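Local coordinates for pyridoxine 4-oxidase (Mesorhizobium loti, PDB 4HA6), which oxidises the 4-hydroxymethyl group of pyridoxine to the aldehyde of pyridoxal, using bound FAD and passing the electrons to molecular oxygen, at residues E63-A66 with A72-W75; L118-A123 with V493-E498; P386-T391 with V441-H446. One frame throughout, in Å; residues are numbered along the deposited sequence.

Interaction 1. Residues E63-A66 with A72-W75; sequences EAQA and AHHW
Q65 meets H73 where the loop E63-A66 folds back beside A72-W75. From CB, which points toward the other segment, the glutamine reaches CG, and this methylene makes the side-chain touch: it lies 3.9 Å from H73 CD2, approaching the imidazole obliquely, with the two side chains crossing at about a right angle. CG stands beside the backbone N (chi1 -63°), and a second bend at CG folds the amide back toward its own loop. NE2 there donates to E63 O at 3.2 Å in a nearly straight bond (169°); the oxygen lies in the plane of the amide, but the nitrogen sits well above the carbonyl plane of E63. NE2 also binds D385 OD2, and OE1 accepts from the backbone N of Y388. A glutamine suits this buried place because its amide can donate and accept at once, while its CG methylene can pack against the crossing imidazole. The imidazole is held in turn by NE2, bonded to T68 OG1, and by an edge-to-face contact with Y388. Nearer the surface the backbones almost touch, A64 CA standing 4.1 Å from A72 CA, and A72 CB lies 4.1 Å from E63 O; the short side chain of A72 suits so close an approach, to which A64 brings its backbone. Backbone bonds of Q65 with R71, H73 with T62 and W75 with Y60 tie the two arms of the connection and its strands together. The contact thus belongs to the long connection of a beta hairpin whose antiparallel strands are 60-61 and 74-75, away from the flavin.

Interaction 2. Residues L118-A123 with V493-E498; sequences LPVFQA and VLAIAE. With FAD (flavin-adenine dinucleotide), chain B.
V120 presses its CG1 methyl against the aliphatic part of E498, 3.6 Å from CG, and the same methyl lies 3.7 Å from A495 O. With CG1 anti to the backbone N (chi1 169°), the branched valine fills the angle between A495 and E498, one helical turn apart. F121 comes next. Its CB points away from the other helix, yet the long ring swings back and brings CE2 to 3.6 Å from A495 CB, in an oblique approach; F100 and A491 also touch it. A residue as small as alanine suits A495, because it lets helices 114-124 and 490-506 cross steeply, at 103°, with axes 9.4 Å apart. Helix 490-506 is the C-terminal helix of the FAD-binding part of this GMC oxidoreductase, and it packs on helix 11-20, which begins within what looks like the Rossmann-type glycine-rich motif. On its cofactor side V493 CG1 lies 3.7 Å from FAD O5'. A123, a turn on from V120, points its CB toward helix 490-506 and touches R502. That arginine forms a salt bridge with E498 OE1, which also pairs with R19 NH1, and two such partners would favour an ionised carboxylate despite its burial.

Interaction 3. Residues P386-T391 with V441-H446; sequences PAYLQT and VITHHH. With PXM (4-(aminomethyl)-5-(hydroxymethyl)-2-methylpyridin-3-ol), chain J; FAD (flavin-adenine dinucleotide), chain B.
The Y388 ring carries P386 CB on one face, 3.6 Å above its centre, and pushes its OH to 3.4 Å from T443 CB. D291 OD2 is bonded to both Y388 OH and T443 OG1, so one carboxylate oxygen ties together the two hydroxyl side chains of this buried junction. From here strand 441-443 runs into the substrate pocket through an ST turn, in which T443 OG1 accepts from H445 N at 2.9 Å. The threonine suits the post: with OG1 anti to the backbone N (chi1 176°) its hydroxyl serves the turn, while its methyl CG2 rests on one face of the H445 ring, off toward the rim. Over the opposite face lies FAD C7M, 3.9 Å above the ring centre, and at the edge, in the ring plane, sits O3 of pyridoxamine, to which H445 ND1 donates in a fairly straight bond of 3.1 Å (163°). Replacing H445 by an alanine would probably leave O3 without this N-H donor and uncover the flavin methyl that the ring faces. The carbonyl of H444 accepts two bonds from the ligand, from O3 at 2.8 Å and from N4. H446 meets pyridoxamine edge-on, its other ring nitrogen ND1 being bonded to H292, and NE2 lies 2.7 Å from N4. At the far end of the contact, L389, in the type II turn A387-Q390, meets V441 tip to tip beside F398, with L389 CD2 4.0 Å from V441 CG2.

How the interactions relate
Going from the N terminus, interaction 1 comes first and closes a short loop of five residues within the connection between strands 60-61 and 74-75. Interaction 2 opens only later, at helix 114-124, and waits some 370 residues for helix 490-506, so most of the chain lies between its halves. Interaction 3 falls wholly within that span, joining the loop after strand 383-385 to strand 441-443; no two of the contacts cross. Interactions 1 and 3 have centres about 9 Å apart and touch, binding the hairpin connection to the loop after strand 383-385. Interaction 2 lies across the chain's centre, yet it and interaction 3 both reach FAD, at different parts of the cofactor.

Interaction 1. Residues E63-A66 with A72-W75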
# COMPACT_ATOMS: atom_id res chain seq x y z
N GLU A 63 -10.24 -1.42 15.45
CA GLU A 63 -10.91 -2.18 16.51
C GLU A 63 -10.04 -3.35 16.98
O GLU A 63 -9.16 -3.81 16.25
CB GLU A 63 -12.24 -2.73 16.00
CG GLU A 63 -13.25 -1.64 15.58
CD GLU A 63 -13.58 -0.69 16.71
OE1 GLU A 63 -13.06 0.46 16.70
OE2 GLU A 63 -14.35 -1.08 17.60
N ALA A 64 -10.30 -3.83 18.20
CA ALA A 64 -9.71 -5.09 18.66
C ALA A 64 -9.99 -6.22 17.66
O ALA A 64 -11.12 -6.33 17.19
CB ALA A 64 -10.27 -5.46 20.04
N GLN A 65 -9.00 -7.05 17.35
CA GLN A 65 -9.22 -8.15 16.39
C GLN A 65 -9.23 -9.54 17.02
O GLN A 65 -8.18 -10.02 17.48
CB GLN A 65 -8.15 -8.15 15.29
CG GLN A 65 -8.14 -6.91 14.43
CD GLN A 65 -9.41 -6.79 13.61
OE1 GLN A 65 -9.62 -7.55 12.68
NE2 GLN A 65 -10.24 -5.82 13.96
N ALA A 66 -10.40 -10.18 17.01
CA ALA A 66 -10.58 -11.52 17.57
C ALA A 66 -9.62 -12.54 16.95
O ALA A 66 -9.17 -13.49 17.62
CB ALA A 66 -12.02 -11.97 17.38
N ALA A 72 -5.61 -4.73 19.09
CA ALA A 72 -5.95 -3.60 18.22
C ALA A 72 -4.65 -3.17 17.56
O ALA A 72 -3.58 -3.33 18.12
CB ALA A 72 -6.53 -2.45 19.05
N HIS A 73 -4.74 -2.61 16.37
CA HIS A 73 -3.54 -2.34 15.60
C HIS A 73 -3.41 -0.86 15.25
O HIS A 73 -4.41 -0.16 15.09
CB HIS A 73 -3.58 -3.16 14.30
CG HIS A 73 -3.59 -4.64 14.52
ND1 HIS A 73 -2.50 -5.43 14.27
CD2 HIS A 73 -4.57 -5.47 14.97
CE1 HIS A 73 -2.80 -6.69 14.56
NE2 HIS A 73 -4.05 -6.74 14.97
N HIS A 74 -2.18 -0.39 15.13
CA HIS A 74 -1.96 0.99 14.73
C HIS A 74 -1.68 1.06 13.24
O HIS A 74 -0.84 0.32 12.74
CB HIS A 74 -0.81 1.60 15.54
CG HIS A 74 -1.23 2.14 16.87
ND1 HIS A 74 -1.34 3.49 17.12
CD2 HIS A 74 -1.61 1.51 18.01
CE1 HIS A 74 -1.74 3.67 18.36
NE2 HIS A 74 -1.92 2.49 18.92
N TRP A 75 -2.39 1.93 12.53
CA TRP A 75 -2.22 2.08 11.08
C TRP A 75 -1.63 3.44 10.71
O TRP A 75 -2.35 4.43 10.62
CB TRP A 75 -3.55 1.89 10.36
CG TRP A 75 -3.95 0.43 10.15
CD1 TRP A 75 -3.41 -0.67 10.77
CD2 TRP A 75 -4.95 -0.07 9.25
NE1 TRP A 75 -4.03 -1.82 10.31
CE2 TRP A 75 -4.98 -1.48 9.38
CE3 TRP A 75 -5.83 0.54 8.34
CZ2 TRP A 75 -5.86 -2.29 8.63
CZ3 TRP A 75 -6.71 -0.26 7.61
CH2 TRP A 75 -6.71 -1.66 7.76

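Interaction 2. Residues L118-A123 with V493-E498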
# COMPACT_ATOMS: atom_id res chain seq x y z
N LEU A 118 1.22 -3.30 -18.62
CA LEU A 118 2.66 -3.32 -18.94
C LEU A 118 3.20 -1.97 -19.47
O LEU A 118 4.15 -1.43 -18.90
CB LEU A 118 2.98 -4.50 -19.87
CG LEU A 118 4.18 -5.40 -19.60
CD1 LEU A 118 4.51 -5.52 -18.12
CD2 LEU A 118 3.90 -6.78 -20.17
N PRO A 119 2.56 -1.39 -20.51
CA PRO A 119 3.03 -0.06 -20.94
C PRO A 119 2.82 1.02 -19.88
O PRO A 119 3.50 2.05 -19.93
CB PRO A 119 2.15 0.26 -22.15
CG PRO A 119 1.57 -1.04 -22.58
CD PRO A 119 1.45 -1.88 -21.35
N VAL A 120 1.88 0.81 -18.96
CA VAL A 120 1.63 1.79 -17.90
C VAL A 120 2.75 1.77 -16.86
O VAL A 120 3.32 2.82 -16.53
CB VAL A 120 0.24 1.60 -17.24
CG1 VAL A 120 0.11 2.43 -15.96
CG2 VAL A 120 -0.88 1.94 -18.22
N PHE A 121 3.08 0.57 -16.36
CA PHE A 121 4.23 0.42 -15.46
C PHE A 121 5.49 1.00 -16.12
O PHE A 121 6.20 1.80 -15.53
CB PHE A 121 4.44 -1.06 -15.12
CG PHE A 121 3.50 -1.59 -14.07
CD1 PHE A 121 2.74 -2.73 -14.32
CD2 PHE A 121 3.38 -0.96 -12.84
CE1 PHE A 121 1.87 -3.22 -13.36
CE2 PHE A 121 2.51 -1.45 -11.87
CZ PHE A 121 1.76 -2.59 -12.14
N GLN A 122 5.74 0.60 -17.36
CA GLN A 122 6.89 1.10 -18.11
C GLN A 122 6.95 2.63 -18.21
O GLN A 122 8.03 3.21 -18.12
CB GLN A 122 6.93 0.46 -19.51
CG GLN A 122 7.14 -1.06 -19.48
CD GLN A 122 6.85 -1.70 -20.82
OE1 GLN A 122 6.51 -1.02 -21.78
NE2 GLN A 122 6.97 -3.03 -20.89
N ALA A 123 5.80 3.28 -18.41
CA ALA A 123 5.77 4.75 -18.45
C ALA A 123 6.16 5.35 -17.09
O ALA A 123 6.69 6.47 -17.01
CB ALA A 123 4.41 5.26 -18.88
N VAL A 493 -1.01 1.27 -7.01
CA VAL A 493 -1.72 2.54 -6.83
C VAL A 493 -1.27 3.52 -7.91
O VAL A 493 -2.07 4.29 -8.47
CB VAL A 493 -1.42 3.18 -5.46
CG1 VAL A 493 -2.13 4.51 -5.32
CG2 VAL A 493 -1.83 2.23 -4.33
N LEU A 494 0.03 3.50 -8.22
CA LEU A 494 0.57 4.40 -9.22
C LEU A 494 0.07 3.98 -10.60
O LEU A 494 -0.33 4.83 -11.41
CB LEU A 494 2.10 4.46 -9.14
CG LEU A 494 2.71 5.01 -7.83
CD1 LEU A 494 4.22 4.80 -7.85
CD2 LEU A 494 2.39 6.48 -7.60
N ALA A 495 0.05 2.68 -10.87
CA ALA A 495 -0.54 2.20 -12.12
C ALA A 495 -2.01 2.62 -12.25
O ALA A 495 -2.45 3.05 -13.32
CB ALA A 495 -0.38 0.70 -12.26
N ILE A 496 -2.78 2.53 -11.17
CA ILE A 496 -4.16 3.01 -11.18
C ILE A 496 -4.23 4.48 -11.55
O ILE A 496 -5.10 4.91 -12.34
CB ILE A 496 -4.86 2.80 -9.81
CG1 ILE A 496 -5.08 1.32 -9.56
CG2 ILE A 496 -6.23 3.53 -9.77
CD1 ILE A 496 -5.61 1.03 -8.17
N ALA A 497 -3.34 5.28 -10.98
CA ALA A 497 -3.41 6.71 -11.24
C ALA A 497 -3.02 7.01 -12.70
O ALA A 497 -3.70 7.78 -13.39
CB ALA A 497 -2.55 7.47 -10.27
N GLU A 498 -1.94 6.38 -13.17
CA GLU A 498 -1.50 6.60 -14.55
C GLU A 498 -2.58 6.18 -15.55
O GLU A 498 -2.81 6.90 -16.53
CB GLU A 498 -0.17 5.91 -14.85
CG GLU A 498 0.31 6.03 -16.30
CD GLU A 498 0.56 7.47 -16.77
OE1 GLU A 498 0.55 7.71 -17.99
OE2 GLU A 498 0.77 8.37 -15.92
PA FAD B . -1.91 8.04 0.22
O1A FAD B . -0.55 8.01 -0.46
O2A FAD B . -2.00 7.62 1.66
O5B FAD B . -2.48 9.55 0.07
C5B FAD B . -3.61 10.06 0.76
C4B FAD B . -3.38 11.56 0.85
O4B FAD B . -4.61 12.29 0.93
C3B FAD B . -2.58 11.92 2.10
O3B FAD B . -1.56 12.84 1.68
C2B FAD B . -3.59 12.58 3.03
O2B FAD B . -2.96 13.56 3.88
C1B FAD B . -4.59 13.19 2.06
N9A FAD B . -5.99 13.30 2.56
C8A FAD B . -6.68 12.37 3.25
N7A FAD B . -7.93 12.81 3.52
C5A FAD B . -8.07 14.06 3.01
C6A FAD B . -9.14 15.08 2.94
N6A FAD B . -10.37 14.86 3.50
N1A FAD B . -8.85 16.25 2.30
C2A FAD B . -7.65 16.48 1.74
N3A FAD B . -6.64 15.58 1.76
C4A FAD B . -6.78 14.37 2.37
N1 FAD B . 3.91 0.29 -0.48
C2 FAD B . 4.83 -0.30 -1.27
O2 FAD B . 4.49 -0.65 -2.42
N3 FAD B . 6.09 -0.55 -0.85
C4 FAD B . 6.52 -0.20 0.37
O4 FAD B . 7.69 -0.45 0.75
C4X FAD B . 5.56 0.45 1.30
N5 FAD B . 5.91 0.81 2.55
C5X FAD B . 5.02 1.42 3.37
C6 FAD B . 5.39 1.80 4.66
C7 FAD B . 4.48 2.44 5.50
C7M FAD B . 4.90 2.84 6.89
C8 FAD B . 3.10 2.72 5.02
C8M FAD B . 2.11 3.40 5.93
C9 FAD B . 2.71 2.35 3.73
C9A FAD B . 3.63 1.70 2.90
N10 FAD B . 3.26 1.32 1.60
C10 FAD B . 4.20 0.69 0.78
C1' FAD B . 1.90 1.57 1.11
C2' FAD B . 1.82 2.73 0.13
O2' FAD B . 2.58 3.84 0.61
C3' FAD B . 0.34 3.10 -0.01
O3' FAD B . -0.40 1.91 -0.32
C4' FAD B . 0.13 4.15 -1.09
O4' FAD B . 0.94 5.29 -0.77
C5' FAD B . -1.35 4.54 -1.21
O5' FAD B . -1.43 5.78 -1.89
P FAD B . -2.84 6.52 -2.03
O1P FAD B . -2.76 7.61 -3.10
O2P FAD B . -3.94 5.49 -2.11
O3P FAD B . -3.01 7.20 -0.59

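Interaction 3. Residues P386-T391 with V441-H446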
# COMPACT_ATOMS: atom_id res chain seq x y z
N PRO A 386 -10.34 -4.52 10.16
CA PRO A 386 -9.72 -5.23 9.04
C PRO A 386 -10.11 -6.72 8.99
O PRO A 386 -9.81 -7.34 7.99
CB PRO A 386 -8.21 -5.09 9.33
CG PRO A 386 -8.12 -4.77 10.80
CD PRO A 386 -9.35 -3.99 11.11
N ALA A 387 -10.76 -7.24 10.04
CA ALA A 387 -11.15 -8.67 10.11
C ALA A 387 -9.96 -9.59 9.89
O ALA A 387 -10.05 -10.58 9.16
CB ALA A 387 -12.26 -8.99 9.10
N TYR A 388 -8.84 -9.27 10.54
CA TYR A 388 -7.62 -10.04 10.34
C TYR A 388 -7.82 -11.51 10.72
O TYR A 388 -8.45 -11.82 11.75
CB TYR A 388 -6.47 -9.45 11.17
CG TYR A 388 -5.84 -8.17 10.67
CD1 TYR A 388 -5.43 -7.20 11.59
CD2 TYR A 388 -5.58 -7.94 9.32
CE1 TYR A 388 -4.82 -6.04 11.18
CE2 TYR A 388 -4.96 -6.75 8.89
CZ TYR A 388 -4.58 -5.81 9.84
OH TYR A 388 -3.97 -4.62 9.50
N LEU A 389 -7.27 -12.40 9.90
CA LEU A 389 -7.29 -13.85 10.17
C LEU A 389 -8.68 -14.43 10.48
O LEU A 389 -8.81 -15.28 11.36
CB LEU A 389 -6.35 -14.19 11.33
CG LEU A 389 -4.87 -14.47 11.00
CD1 LEU A 389 -4.46 -13.96 9.62
CD2 LEU A 389 -3.94 -13.93 12.09
N GLN A 390 -9.71 -14.00 9.75
CA GLN A 390 -11.05 -14.46 10.08
C GLN A 390 -11.47 -15.72 9.29
O GLN A 390 -12.43 -16.40 9.64
CB GLN A 390 -12.07 -13.33 9.93
CG GLN A 390 -13.16 -13.31 11.03
CD GLN A 390 -12.59 -13.06 12.43
OE1 GLN A 390 -12.39 -11.92 12.84
NE2 GLN A 390 -12.34 -14.14 13.17
N THR A 391 -10.74 -16.02 8.23
CA THR A 391 -11.09 -17.17 7.41
C THR A 391 -10.18 -18.34 7.74
O THR A 391 -9.04 -18.16 8.21
CB THR A 391 -10.98 -16.83 5.91
OG1 THR A 391 -9.62 -16.47 5.58
CG2 THR A 391 -11.93 -15.69 5.56
N VAL A 441 1.37 -11.25 14.39
CA VAL A 441 1.11 -10.52 13.14
C VAL A 441 0.97 -9.00 13.35
O VAL A 441 0.36 -8.55 14.33
CB VAL A 441 -0.12 -11.08 12.37
CG1 VAL A 441 0.18 -12.46 11.76
CG2 VAL A 441 -1.37 -11.13 13.26
N ILE A 442 1.53 -8.23 12.43
CA ILE A 442 1.32 -6.78 12.39
C ILE A 442 0.92 -6.40 10.97
O ILE A 442 1.08 -7.21 10.05
CB ILE A 442 2.61 -6.03 12.76
CG1 ILE A 442 3.78 -6.50 11.89
CG2 ILE A 442 2.95 -6.21 14.25
CD1 ILE A 442 5.10 -5.89 12.29
N THR A 443 0.40 -5.18 10.77
CA THR A 443 0.05 -4.72 9.42
C THR A 443 1.28 -4.54 8.52
O THR A 443 2.34 -4.06 8.96
CB THR A 443 -0.78 -3.40 9.43
OG1 THR A 443 -1.00 -2.96 8.09
CG2 THR A 443 -0.08 -2.30 10.20
N HIS A 444 1.13 -4.91 7.24
CA HIS A 444 2.19 -4.73 6.26
C HIS A 444 2.04 -3.36 5.59
O HIS A 444 2.84 -3.02 4.72
CB HIS A 444 2.10 -5.86 5.23
CG HIS A 444 3.34 -6.05 4.39
ND1 HIS A 444 4.29 -5.08 4.20
CD2 HIS A 444 3.76 -7.13 3.67
CE1 HIS A 444 5.24 -5.54 3.40
NE2 HIS A 444 4.94 -6.78 3.08
N HIS A 445 1.00 -2.61 5.98
CA HIS A 445 0.70 -1.29 5.55
C HIS A 445 0.10 -1.15 4.19
O HIS A 445 0.39 -0.20 3.53
CB HIS A 445 1.91 -0.37 5.64
CG HIS A 445 2.45 -0.24 6.99
ND1 HIS A 445 3.48 -0.91 7.39
CD2 HIS A 445 1.98 0.40 8.07
CE1 HIS A 445 3.68 -0.66 8.62
NE2 HIS A 445 2.77 0.13 9.03
N HIS A 446 -0.74 -2.06 3.77
CA HIS A 446 -1.32 -2.05 2.43
C HIS A 446 -2.85 -2.03 2.42
O HIS A 446 -3.46 -2.86 1.73
CB HIS A 446 -0.85 -3.29 1.65
CG HIS A 446 0.64 -3.46 1.64
ND1 HIS A 446 1.25 -4.69 1.59
CD2 HIS A 446 1.64 -2.55 1.67
CE1 HIS A 446 2.56 -4.54 1.61
NE2 HIS A 446 2.82 -3.24 1.64
N1 PXM J . 8.26 -4.36 6.15
C2 PXM J . 7.13 -3.70 6.36
C2A PXM J . 6.45 -3.67 7.69
C3 PXM J . 6.60 -3.02 5.27
O3 PXM J . 5.43 -2.31 5.43
C4 PXM J . 7.23 -3.05 4.00
C5 PXM J . 8.44 -3.79 3.86
C5A PXM J . 9.27 -3.92 2.60
O5 PXM J . 8.63 -3.75 1.38
C6 PXM J . 8.92 -4.44 5.00
C4A PXM J . 6.57 -2.27 2.90
N4 PXM J . 5.16 -2.53 2.76
PA FAD B . -1.91 8.04 0.22
O1A FAD B . -0.55 8.01 -0.46
O2A FAD B . -2.00 7.62 1.66
O5B FAD B . -2.48 9.55 0.07
C5B FAD B . -3.61 10.06 0.76
C4B FAD B . -3.38 11.56 0.85
O4B FAD B . -4.61 12.29 0.93
C3B FAD B . -2.58 11.92 2.10
O3B FAD B . -1.56 12.84 1.68
C2B FAD B . -3.59 12.58 3.03
O2B FAD B . -2.96 13.56 3.88
C1B FAD B . -4.59 13.19 2.06
N9A FAD B . -5.99 13.30 2.56
C8A FAD B . -6.68 12.37 3.25
N7A FAD B . -7.93 12.81 3.52
C5A FAD B . -8.07 14.06 3.01
C6A FAD B . -9.14 15.08 2.94
N6A FAD B . -10.37 14.86 3.50
N1A FAD B . -8.85 16.25 2.30
C2A FAD B . -7.65 16.48 1.74
N3A FAD B . -6.64 15.58 1.76
C4A FAD B . -6.78 14.37 2.37
N1 FAD B . 3.91 0.29 -0.48
C2 FAD B . 4.83 -0.30 -1.27
O2 FAD B . 4.49 -0.65 -2.42
N3 FAD B . 6.09 -0.55 -0.85
C4 FAD B . 6.52 -0.20 0.37
O4 FAD B . 7.69 -0.45 0.75
C4X FAD B . 5.56 0.45 1.30
N5 FAD B . 5.91 0.81 2.55
C5X FAD B . 5.02 1.42 3.37
C6 FAD B . 5.39 1.80 4.66
C7 FAD B . 4.48 2.44 5.50
C7M FAD B . 4.90 2.84 6.89
C8 FAD B . 3.10 2.72 5.02
C8M FAD B . 2.11 3.40 5.93
C9 FAD B . 2.71 2.35 3.73
C9A FAD B . 3.63 1.70 2.90
N10 FAD B . 3.26 1.32 1.60
C10 FAD B . 4.20 0.69 0.78
C1' FAD B . 1.90 1.57 1.11
C2' FAD B . 1.82 2.73 0.13
O2' FAD B . 2.58 3.84 0.61
C3' FAD B . 0.34 3.10 -0.01
O3' FAD B . -0.40 1.91 -0.32
C4' FAD B . 0.13 4.15 -1.09
O4' FAD B . 0.94 5.29 -0.77
C5' FAD B . -1.35 4.54 -1.21
O5' FAD B . -1.43 5.78 -1.89
P FAD B . -2.84 6.52 -2.03
O1P FAD B . -2.76 7.61 -3.10
O2P FAD B . -3.94 5.49 -2.11
O3P FAD B . -3.01 7.20 -0.59